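Local coordinates for Cow rumen GH26 endo-mannanase (Metagenome, PDB 6UEH), which probably hydrolyses internal beta-1,4-mannosidic bonds of mannans such as galactomannan, as a ruminal family GH26 endo-mannanase with an accessory domain, at residues Phe205-Tyr210 against Ala235-His240; Leu306-Leu311 against His355-Glu360; Leu71-Arg76 against Val91-Thr96; Gly316-Asp321 against Ala365-Ser370. All coordinates share one frame; numbering follows the deposited sequence.

Interaction 1: Phe205-Tyr210 against Ala235-His240. With ACT (acetate ion), chain D.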
# COMPACT_ATOMS: atom_id res chain seq x y z
N PHE A 205 0.13 0.73 17.58
CA PHE A 205 0.95 1.28 18.65
C PHE A 205 2.23 1.90 18.07
O PHE A 205 2.42 1.92 16.86
CB PHE A 205 1.32 0.19 19.67
CG PHE A 205 0.13 -0.52 20.27
CD1 PHE A 205 -0.42 -1.63 19.64
CD2 PHE A 205 -0.41 -0.10 21.47
CE1 PHE A 205 -1.51 -2.29 20.19
CE2 PHE A 205 -1.49 -0.76 22.03
CZ PHE A 205 -2.04 -1.86 21.39
N ASP A 206 3.09 2.39 18.95
CA ASP A 206 4.38 2.95 18.53
C ASP A 206 5.37 2.93 19.69
O ASP A 206 5.03 3.30 20.81
CB ASP A 206 4.21 4.38 18.00
CG ASP A 206 5.34 4.79 17.07
OD1 ASP A 206 6.49 4.93 17.54
OD2 ASP A 206 5.07 4.99 15.87
N PHE A 207 6.60 2.51 19.41
CA PHE A 207 7.62 2.35 20.45
C PHE A 207 8.63 3.49 20.49
O PHE A 207 9.72 3.33 21.04
CB PHE A 207 8.36 1.02 20.26
CG PHE A 207 7.52 -0.18 20.58
CD1 PHE A 207 7.40 -0.62 21.88
CD2 PHE A 207 6.86 -0.87 19.57
CE1 PHE A 207 6.62 -1.73 22.19
CE2 PHE A 207 6.09 -1.97 19.87
CZ PHE A 207 5.97 -2.40 21.18
N MET A 208 8.26 4.65 19.95
CA MET A 208 9.20 5.76 19.80
C MET A 208 9.76 6.27 21.13
O MET A 208 10.90 6.75 21.18
CB MET A 208 8.53 6.91 19.04
CG MET A 208 7.25 7.42 19.69
SD MET A 208 6.38 8.60 18.65
CE MET A 208 7.61 9.89 18.52
N ASN A 209 8.98 6.17 22.20
CA ASN A 209 9.39 6.77 23.47
C ASN A 209 10.34 5.90 24.29
O ASN A 209 10.82 6.32 25.34
CB ASN A 209 8.15 7.13 24.30
CG ASN A 209 7.41 8.32 23.74
OD1 ASN A 209 8.02 9.29 23.29
ND2 ASN A 209 6.08 8.24 23.73
N TYR A 210 10.61 4.69 23.80
CA TYR A 210 11.64 3.85 24.41
C TYR A 210 12.97 4.10 23.70
O TYR A 210 13.53 3.19 23.10
CB TYR A 210 11.26 2.38 24.32
CG TYR A 210 9.96 2.00 24.99
CD1 TYR A 210 9.91 1.65 26.33
CD2 TYR A 210 8.77 1.97 24.27
CE1 TYR A 210 8.72 1.28 26.94
CE2 TYR A 210 7.57 1.61 24.86
CZ TYR A 210 7.55 1.27 26.20
OH TYR A 210 6.36 0.91 26.79
N ALA A 235 -2.35 -6.79 17.35
CA ALA A 235 -1.52 -5.60 17.55
C ALA A 235 -0.59 -5.33 16.37
O ALA A 235 0.03 -6.25 15.83
CB ALA A 235 -0.71 -5.74 18.83
N THR A 236 -0.51 -4.07 15.96
CA THR A 236 0.51 -3.62 15.02
C THR A 236 1.25 -2.44 15.63
O THR A 236 0.69 -1.71 16.46
CB THR A 236 -0.08 -3.23 13.64
OG1 THR A 236 0.98 -2.95 12.72
CG2 THR A 236 -0.98 -2.02 13.75
N ALA A 237 2.51 -2.24 15.25
CA ALA A 237 3.27 -1.13 15.82
C ALA A 237 4.32 -0.57 14.88
O ALA A 237 5.04 -1.32 14.21
CB ALA A 237 3.91 -1.56 17.13
N SER A 238 4.40 0.75 14.83
CA SER A 238 5.46 1.44 14.11
C SER A 238 6.54 1.86 15.11
O SER A 238 6.44 1.57 16.30
CB SER A 238 4.92 2.64 13.34
OG SER A 238 4.03 3.41 14.13
N TRP A 239 7.56 2.56 14.63
CA TRP A 239 8.70 2.91 15.47
C TRP A 239 9.31 4.24 15.02
O TRP A 239 10.30 4.26 14.29
CB TRP A 239 9.75 1.79 15.41
CG TRP A 239 10.93 1.96 16.33
CD1 TRP A 239 10.94 2.54 17.56
CD2 TRP A 239 12.27 1.53 16.07
NE1 TRP A 239 12.21 2.49 18.10
CE2 TRP A 239 13.04 1.88 17.20
CE3 TRP A 239 12.90 0.88 15.00
CZ2 TRP A 239 14.41 1.61 17.28
CZ3 TRP A 239 14.25 0.61 15.09
CH2 TRP A 239 15.00 0.98 16.22
N HIS A 240 8.70 5.34 15.45
CA HIS A 240 9.18 6.68 15.08
C HIS A 240 10.45 7.06 15.84
O HIS A 240 10.47 8.06 16.56
CB HIS A 240 8.09 7.73 15.34
CG HIS A 240 7.00 7.74 14.32
ND1 HIS A 240 5.98 6.81 14.30
CD2 HIS A 240 6.75 8.58 13.28
CE1 HIS A 240 5.16 7.07 13.30
NE2 HIS A 240 5.61 8.13 12.66
C ACT D . 3.23 8.78 10.54
O ACT D . 4.18 9.49 10.91
OXT ACT D . 3.47 7.56 10.43
CH3 ACT D . 1.87 9.35 10.25
O HOH W 1 12.41 8.55 19.36
O HOH W 2 14.26 2.62 20.50

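Interaction 2: Leu306-Leu311 against His355-Glu360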
# COMPACT_ATOMS: atom_id res chain seq x y z
N LEU A 306 3.25 -9.68 17.01
CA LEU A 306 3.11 -8.28 16.64
C LEU A 306 3.34 -8.06 15.15
O LEU A 306 4.33 -8.52 14.59
CB LEU A 306 4.10 -7.43 17.45
CG LEU A 306 4.12 -5.92 17.20
CD1 LEU A 306 2.84 -5.27 17.70
CD2 LEU A 306 5.35 -5.28 17.85
N ILE A 307 2.42 -7.35 14.51
CA ILE A 307 2.67 -6.87 13.15
C ILE A 307 3.59 -5.66 13.25
O ILE A 307 3.13 -4.54 13.49
CB ILE A 307 1.37 -6.51 12.41
CG1 ILE A 307 0.41 -7.71 12.40
CG2 ILE A 307 1.67 -6.06 10.98
CD1 ILE A 307 -0.96 -7.40 11.86
N PHE A 308 4.88 -5.90 13.10
CA PHE A 308 5.90 -4.88 13.33
C PHE A 308 6.23 -4.13 12.04
O PHE A 308 6.66 -4.73 11.06
CB PHE A 308 7.15 -5.52 13.93
CG PHE A 308 8.18 -4.54 14.40
CD1 PHE A 308 7.81 -3.41 15.12
CD2 PHE A 308 9.53 -4.75 14.14
CE1 PHE A 308 8.76 -2.51 15.56
CE2 PHE A 308 10.48 -3.85 14.58
CZ PHE A 308 10.10 -2.73 15.29
N ARG A 309 6.02 -2.81 12.06
CA ARG A 309 6.22 -1.98 10.88
C ARG A 309 7.27 -0.90 11.13
O ARG A 309 6.95 0.28 11.23
CB ARG A 309 4.88 -1.35 10.45
CG ARG A 309 4.89 -0.66 9.10
CD ARG A 309 3.49 -0.25 8.68
NE ARG A 309 2.85 0.61 9.67
CZ ARG A 309 2.71 1.93 9.53
NH1 ARG A 309 3.15 2.53 8.44
NH2 ARG A 309 2.12 2.64 10.49
N PRO A 310 8.54 -1.31 11.24
CA PRO A 310 9.61 -0.33 11.46
C PRO A 310 10.00 0.34 10.16
O PRO A 310 9.58 -0.14 9.10
CB PRO A 310 10.75 -1.19 12.01
CG PRO A 310 10.58 -2.48 11.27
CD PRO A 310 9.09 -2.67 11.08
N LEU A 311 10.78 1.41 10.23
CA LEU A 311 11.39 2.01 9.04
C LEU A 311 10.35 2.26 7.95
O LEU A 311 10.58 1.94 6.78
CB LEU A 311 12.51 1.11 8.52
CG LEU A 311 13.63 0.81 9.52
CD1 LEU A 311 14.50 -0.34 9.03
CD2 LEU A 311 14.47 2.05 9.75
N HIS A 355 11.48 -13.59 17.48
CA HIS A 355 10.86 -14.31 16.38
C HIS A 355 9.34 -14.20 16.40
O HIS A 355 8.65 -14.92 15.68
CB HIS A 355 11.28 -15.78 16.41
CG HIS A 355 12.76 -15.98 16.49
ND1 HIS A 355 13.60 -15.76 15.42
CD2 HIS A 355 13.55 -16.37 17.52
CE1 HIS A 355 14.85 -16.01 15.78
NE2 HIS A 355 14.84 -16.38 17.05
N ASN A 356 8.83 -13.29 17.22
CA ASN A 356 7.39 -13.11 17.38
C ASN A 356 6.84 -12.01 16.48
O ASN A 356 5.73 -11.52 16.69
CB ASN A 356 7.06 -12.79 18.84
CG ASN A 356 7.75 -11.53 19.33
OD1 ASN A 356 8.87 -11.23 18.92
ND2 ASN A 356 7.08 -10.79 20.20
N LEU A 357 7.63 -11.61 15.49
CA LEU A 357 7.30 -10.45 14.68
C LEU A 357 6.83 -10.81 13.28
O LEU A 357 7.39 -11.69 12.62
CB LEU A 357 8.51 -9.52 14.58
CG LEU A 357 9.18 -9.13 15.90
CD1 LEU A 357 10.41 -8.27 15.64
CD2 LEU A 357 8.18 -8.41 16.81
N ILE A 358 5.79 -10.11 12.83
CA ILE A 358 5.37 -10.16 11.43
C ILE A 358 5.84 -8.88 10.76
O ILE A 358 5.30 -7.80 11.01
CB ILE A 358 3.84 -10.31 11.30
CG1 ILE A 358 3.37 -11.59 11.99
CG2 ILE A 358 3.43 -10.31 9.83
CD1 ILE A 358 1.88 -11.84 11.88
N TRP A 359 6.87 -9.00 9.93
CA TRP A 359 7.55 -7.83 9.39
C TRP A 359 6.76 -7.20 8.24
O TRP A 359 6.67 -7.76 7.15
CB TRP A 359 8.96 -8.21 8.92
CG TRP A 359 9.85 -8.65 10.04
CD1 TRP A 359 9.89 -9.88 10.63
CD2 TRP A 359 10.85 -7.86 10.70
NE1 TRP A 359 10.84 -9.90 11.62
CE2 TRP A 359 11.45 -8.67 11.68
CE3 TRP A 359 11.29 -6.54 10.55
CZ2 TRP A 359 12.47 -8.21 12.51
CZ3 TRP A 359 12.30 -6.08 11.37
CH2 TRP A 359 12.88 -6.92 12.34
N GLU A 360 6.21 -6.01 8.49
CA GLU A 360 5.48 -5.28 7.47
C GLU A 360 6.29 -4.10 6.97
O GLU A 360 6.69 -3.22 7.74
CB GLU A 360 4.13 -4.79 8.01
CG GLU A 360 3.31 -4.02 6.97
CD GLU A 360 1.90 -3.71 7.44
OE1 GLU A 360 1.70 -3.56 8.67
OE2 GLU A 360 1.00 -3.63 6.59
O HOH W 3 7.68 -0.42 7.15

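Interaction 3: Leu71-Arg76 against Val91-Thr96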
# COMPACT_ATOMS: atom_id res chain seq x y z
N LEU A 71 7.26 4.28 -32.30
CA LEU A 71 7.82 5.63 -32.24
C LEU A 71 8.98 5.73 -31.26
O LEU A 71 10.00 6.37 -31.54
CB LEU A 71 6.73 6.64 -31.86
CG LEU A 71 7.17 8.11 -31.96
CD1 LEU A 71 7.60 8.43 -33.38
CD2 LEU A 71 6.06 9.05 -31.49
N ASP A 72 8.84 5.08 -30.10
CA ASP A 72 9.86 5.15 -29.05
C ASP A 72 10.44 3.77 -28.73
O ASP A 72 9.71 2.87 -28.30
CB ASP A 72 9.27 5.76 -27.78
CG ASP A 72 8.83 7.20 -27.97
OD1 ASP A 72 9.49 7.93 -28.74
OD2 ASP A 72 7.82 7.61 -27.36
N LYS A 73 11.74 3.62 -28.94
CA LYS A 73 12.44 2.37 -28.62
C LYS A 73 12.36 2.03 -27.13
O LYS A 73 12.35 0.86 -26.75
CB LYS A 73 13.91 2.44 -29.05
CG LYS A 73 14.15 2.79 -30.51
CD LYS A 73 13.74 1.68 -31.45
CE LYS A 73 14.16 2.01 -32.88
NZ LYS A 73 13.68 1.00 -33.87
N GLY A 74 12.32 3.06 -26.30
CA GLY A 74 12.32 2.87 -24.86
C GLY A 74 10.93 2.74 -24.25
O GLY A 74 10.80 2.67 -23.03
N GLY A 75 9.91 2.69 -25.10
CA GLY A 75 8.54 2.59 -24.64
C GLY A 75 7.84 3.94 -24.62
O GLY A 75 8.50 4.98 -24.57
N ARG A 76 6.52 3.92 -24.65
CA ARG A 76 5.74 5.16 -24.71
C ARG A 76 4.47 5.06 -23.87
O ARG A 76 3.72 4.10 -23.99
CB ARG A 76 5.40 5.51 -26.16
CG ARG A 76 4.72 6.86 -26.33
CD ARG A 76 4.61 7.24 -27.81
NE ARG A 76 4.03 8.57 -27.99
CZ ARG A 76 4.73 9.70 -28.03
NH1 ARG A 76 6.05 9.67 -27.89
NH2 ARG A 76 4.11 10.86 -28.20
N VAL A 91 3.60 1.29 -22.89
CA VAL A 91 3.69 0.25 -23.92
C VAL A 91 5.09 0.24 -24.51
O VAL A 91 5.54 1.23 -25.08
CB VAL A 91 2.66 0.46 -25.04
CG1 VAL A 91 2.87 -0.54 -26.17
CG2 VAL A 91 1.25 0.35 -24.49
N PRO A 92 5.80 -0.89 -24.36
CA PRO A 92 7.16 -1.03 -24.89
C PRO A 92 7.21 -0.90 -26.41
O PRO A 92 6.16 -0.90 -27.07
CB PRO A 92 7.57 -2.44 -24.46
CG PRO A 92 6.68 -2.76 -23.29
CD PRO A 92 5.38 -2.08 -23.59
N TYR A 93 8.41 -0.78 -26.96
CA TYR A 93 8.59 -0.82 -28.40
C TYR A 93 8.15 -2.18 -28.94
O TYR A 93 8.76 -3.21 -28.62
CB TYR A 93 10.04 -0.54 -28.77
CG TYR A 93 10.33 -0.59 -30.26
CD1 TYR A 93 10.12 0.53 -31.06
CD2 TYR A 93 10.81 -1.74 -30.86
CE1 TYR A 93 10.38 0.50 -32.42
CE2 TYR A 93 11.08 -1.78 -32.22
CZ TYR A 93 10.86 -0.66 -32.99
OH TYR A 93 11.12 -0.70 -34.34
N TYR A 94 7.08 -2.18 -29.73
CA TYR A 94 6.59 -3.39 -30.38
C TYR A 94 6.51 -3.16 -31.88
O TYR A 94 5.67 -2.39 -32.34
CB TYR A 94 5.20 -3.77 -29.85
CG TYR A 94 5.16 -4.28 -28.42
CD1 TYR A 94 6.17 -5.08 -27.91
CD2 TYR A 94 4.10 -3.94 -27.59
CE1 TYR A 94 6.13 -5.54 -26.61
CE2 TYR A 94 4.05 -4.40 -26.29
CZ TYR A 94 5.06 -5.19 -25.80
OH TYR A 94 5.00 -5.64 -24.50
N ASP A 95 7.37 -3.83 -32.65
CA ASP A 95 7.38 -3.66 -34.10
C ASP A 95 6.54 -4.75 -34.78
O ASP A 95 6.45 -4.81 -36.00
CB ASP A 95 8.81 -3.67 -34.63
CG ASP A 95 9.48 -5.03 -34.54
OD1 ASP A 95 8.99 -5.91 -33.80
OD2 ASP A 95 10.52 -5.21 -35.21
N THR A 96 5.94 -5.59 -33.95
CA THR A 96 5.08 -6.68 -34.39
C THR A 96 3.84 -6.68 -33.51
O THR A 96 3.90 -6.25 -32.36
CB THR A 96 5.80 -8.05 -34.29
OG1 THR A 96 7.10 -7.94 -34.90
CG2 THR A 96 5.01 -9.14 -34.99
O HOH W 4 10.69 -0.77 -25.35

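Interaction 4: Gly316-Asp321 against Ala365-Ser370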
# COMPACT_ATOMS: atom_id res chain seq x y z
N GLY A 316 8.88 7.93 0.72
CA GLY A 316 8.23 9.23 0.80
C GLY A 316 7.69 9.60 -0.57
O GLY A 316 6.97 8.82 -1.19
N ASN A 317 8.05 10.79 -1.05
CA ASN A 317 7.70 11.18 -2.41
C ASN A 317 8.66 10.55 -3.41
O ASN A 317 9.79 10.22 -3.07
CB ASN A 317 7.69 12.71 -2.54
CG ASN A 317 6.51 13.34 -1.83
OD1 ASN A 317 5.37 12.91 -2.01
ND2 ASN A 317 6.78 14.35 -1.02
N VAL A 318 8.20 10.40 -4.65
CA VAL A 318 8.89 9.60 -5.67
C VAL A 318 10.38 9.91 -5.80
O VAL A 318 10.78 11.03 -6.09
CB VAL A 318 8.22 9.76 -7.05
CG1 VAL A 318 8.01 11.23 -7.40
CG2 VAL A 318 9.03 9.05 -8.13
N ASN A 319 11.20 8.88 -5.56
CA ASN A 319 12.65 8.97 -5.65
C ASN A 319 13.31 7.61 -5.41
O ASN A 319 12.65 6.67 -4.96
CB ASN A 319 13.21 9.98 -4.65
CG ASN A 319 13.37 9.38 -3.26
OD1 ASN A 319 14.46 8.94 -2.89
ND2 ASN A 319 12.29 9.35 -2.50
N THR A 320 14.60 7.53 -5.68
CA THR A 320 15.40 6.38 -5.27
C THR A 320 16.72 6.84 -4.66
O THR A 320 17.45 6.05 -4.07
CB THR A 320 15.70 5.42 -6.45
OG1 THR A 320 16.20 6.17 -7.56
CG2 THR A 320 14.45 4.66 -6.86
N ASP A 321 17.02 8.13 -4.80
CA ASP A 321 18.29 8.67 -4.34
C ASP A 321 18.20 9.29 -2.94
O ASP A 321 19.20 9.73 -2.39
CB ASP A 321 18.83 9.70 -5.34
CG ASP A 321 17.95 10.93 -5.44
OD1 ASP A 321 16.77 10.88 -5.02
OD2 ASP A 321 18.44 11.96 -5.95
N ALA A 365 3.63 3.39 -4.79
CA ALA A 365 3.38 2.96 -6.16
C ALA A 365 3.52 4.12 -7.14
O ALA A 365 2.83 4.16 -8.16
CB ALA A 365 2.00 2.34 -6.27
N TRP A 366 4.41 5.05 -6.83
CA TRP A 366 4.61 6.23 -7.67
C TRP A 366 5.09 5.85 -9.07
O TRP A 366 4.63 6.41 -10.07
CB TRP A 366 5.62 7.19 -7.04
CG TRP A 366 5.33 7.55 -5.61
CD1 TRP A 366 6.18 7.41 -4.55
CD2 TRP A 366 4.12 8.11 -5.09
NE1 TRP A 366 5.57 7.86 -3.40
CE2 TRP A 366 4.30 8.29 -3.70
CE3 TRP A 366 2.90 8.49 -5.66
CZ2 TRP A 366 3.31 8.82 -2.88
CZ3 TRP A 366 1.91 9.01 -4.84
CH2 TRP A 366 2.13 9.17 -3.46
N SER A 367 6.02 4.90 -9.13
CA SER A 367 6.63 4.49 -10.38
C SER A 367 7.14 3.06 -10.23
O SER A 367 7.14 2.53 -9.12
CB SER A 367 7.77 5.45 -10.75
OG SER A 367 8.90 5.25 -9.91
N PRO A 368 7.56 2.42 -11.34
CA PRO A 368 8.17 1.09 -11.21
C PRO A 368 9.38 1.07 -10.27
O PRO A 368 9.63 0.05 -9.63
CB PRO A 368 8.59 0.76 -12.64
CG PRO A 368 7.60 1.49 -13.48
CD PRO A 368 7.30 2.77 -12.75
N ASP A 369 10.10 2.18 -10.18
CA ASP A 369 11.29 2.27 -9.33
C ASP A 369 10.97 2.22 -7.84
O ASP A 369 11.87 2.07 -7.01
CB ASP A 369 12.09 3.54 -9.64
CG ASP A 369 12.83 3.46 -10.97
OD1 ASP A 369 13.01 2.33 -11.48
OD2 ASP A 369 13.24 4.52 -11.48
N SER A 370 9.69 2.35 -7.50
CA SER A 370 9.26 2.29 -6.11
C SER A 370 9.57 0.93 -5.49
O SER A 370 9.66 0.79 -4.27
CB SER A 370 7.76 2.58 -5.99
OG SER A 370 7.49 3.94 -6.28
O HOH W 5 10.22 5.68 -7.20
O HOH W 6 14.44 6.19 -9.74

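Interaction 1: Phe205-Tyr210 against Ala235-His240
Phe-205 pairs with Ala-237 and Asp-206 with Ser-238 in parallel register, and backbone hydrogen bonds pass from Phe-205 N to Thr-236 O, from Ser-238 N to Phe-205 O and from Phe-207 N to Ser-238 O. These are neighbouring strands of the TIM barrel, joined through helix 220-230 as a beta-alpha-beta unit, and the contact lies at their C-terminal ends. The Asp-206 carboxylate makes three of the six hydrogen bonds across the contact. Its CG is turned anti to the backbone N (chi1 -157°), which sets both oxygens against the second segment. OD1 offers its syn lone pair to His-240 N at 3.1 Å, in an almost straight bond of 168°. OD2 is gripped twice: His-240 ND1 reaches it at 2.6 Å, within the plane of the imidazole ring, while Ser-238 OG donates to OD2 at 2.6 Å from the opposite face of the carboxylate. Three donors therefore fix the rotation of this group and, through it, the orientation of the imidazole. Met-208 flanks the same histidine, its CB 3.4 Å from His-240 O and its sulfur lying obliquely to the ring. Apolar contacts fill another part of the interface. Phe-207 CE2 presses on Ala-237 CB at 3.5 Å, and Phe-205 CE1 meets Ala-235 CB at 3.8 Å; Val-224 of helix 220-230 packs on Phe-205 and Leu-292 of helix 280-301 on Phe-207. At the far edge of the imidazole, His-240 NE2 donates to the O atom of an acetate, probably from the crystallisation liquor, at 2.6 Å.

Interaction 2: Leu306-Leu311 against His355-Glu360
Phe-308 carries its CG anti to the backbone N (chi1 -172°), whereas Trp-359 has CG beside the backbone N (chi1 -64°), and with these settings the two side chains run next to each other and point the same way. They belong to adjacent parallel strands, 306-309 and 357-362, of the TIM barrel, connected by way of helix 334-351. The rings form a T-shaped pair, the edge of Phe-308 turned to the face of Trp-359, with centroids 5.7 Å apart and planes at 69°. Leu-357 CD1 extends the apolar patch, 3.9 Å from Phe-308 CD2, and Pro-310 CG meets Trp-359 CZ3 at 4.0 Å. Helices 280-301 and 334-351 close over this outer layer through Leu-292 and Leu-348. Underneath, four backbone bonds bind the strands, from Leu-306 N to Asn-356 O, Ile-358 N to Leu-306 O, Phe-308 N to Ile-358 O and Glu-360 N to Phe-308 O. On the inner side of the barrel Glu-360 stretches out fully alongside Arg-309 and places OE1 3.4 Å from Ile-307 CG2. Opposite charges are close here without forming a salt bridge, since Arg-309 NE stays 4.4 Å from Glu-360 OE1. The guanidinium is engaged instead by Glu-428 and Asp-386, and Glu-360 OE1 by the hydroxyl of Tyr-447. The two acids would partly offset the arginine's charge. Beyond the last backbone bond, a water joins the segments, donating to Pro-310 O at 2.7 Å and to Glu-360 O at 3.0 Å.

Interaction 3: Leu71-Arg76 against Val91-Thr96
The Tyr-93 ring has the aliphatic part of Lys-73 over one face and the carbonyl oxygen of Asp-72 at its edge. Lys-73 CD makes the CH-pi contact, 3.9 Å from the ring centroid and set toward the CE1 side. A bend at chi2 (-70°) brings the lysine chain alongside the tyrosine, and its end makes a weak hydrogen bond from NZ to Tyr-93 OH at 3.1 Å. The second flat group, the Arg-76 guanidinium, has Leu-71 CD2 over one face and donates in its plane from NH1 to Asp-72 OD2 at 2.8 Å, a salt bridge between the loop and the start of strand 76-82. Its NE and NH2 go to the carbonyls of Gly-121 and Tyr-120. Between these groups, Asp-72 to Gly-75 form a type I turn leading into strand 76-82, which pairs antiparallel with strand 85-94 in the CBM6-family domain. Arg-76 and Val-91 are a hydrogen-bonded pair, bonded N to O in both directions. Just before it, the positive phi of Gly-75 (98°) accompanies a close backbone approach, with CA 3.3 Å from Val-91 O. A water links Lys-73 O, at 2.7 Å, to Tyr-93 N, at 2.8 Å. The chemistry implies a loop fixed mainly by backbone bonds, the water and the Asp-72 salt bridge, with the exposed lysine adding apolar cover and only a weak polar tie to the tyrosine.

Interaction 4: Gly316-Asp321 against Ala365-Ser370
Trp-366 lies against Val-318, its CB 3.7 Å from the valine CB and its CD1 3.6 Å from the valine backbone N. With CG beside the backbone N (chi1 -51°), the indole reaches along the other loop as far as Gly-316. There NE1 donates to Gly-316 O at 2.8 Å; the donor lies in the carbonyl plane, although the oxygen sits 21° out of the indole plane. The indole is thus held by one polar bond at its nitrogen and by the valine near its stem, and the ring of Tyr-364 meets it almost parallel. Within the first loop, Asn-319 ND2 reaches back to Asn-317 O at 2.7 Å, an internal tie that braces the peptide flanking Val-318. A second, looser touch comes farther on, where Thr-320 CG2 packs 3.8 Å from Asp-369 CB. The polar ends of this pair are joined through water, which lies 2.8 Å from Thr-320 OG1 and donates to Asp-369 OD2 at 2.7 Å. Another water sits beside Ser-367 OG and bonds weakly to Asn-319 O and Ser-370 OG. Glu-315 bridges the two segments, accepting from Asn-319 N with one oxygen and hydrogen-bonded to Ser-370 OG through the other. Both segments follow the C-terminal ends of barrel strands: 316-321 is loop between strand 306-309 and helix 334-351, and 365-370 comes after strand 357-362 and turns into a 3-10 segment at 368-370, with Ser-370 packed on Phe-417 of helix 408-417.

Interactions 1 and 2 are buried neighbours in one parallel barrel sheet. Strands 234-238 and 306-309 lie side by side, tied by probable hydrogen bonds from Thr-236 OG1 to Ile-307 O and from Arg-309 N to Ala-237 O. The chemistry of interaction 1 centres on a carboxylate, that of interaction 2 on aromatic packing. Interaction 4 is a surface contact between segments that follow the same two strands as interaction 2, and relies more on water. Interaction 3 lies in the accessory domain, also at the surface, and joins a turn to the end of a neighbouring antiparallel strand; its nearest atoms come within about 10 Å of interaction 4 without touching.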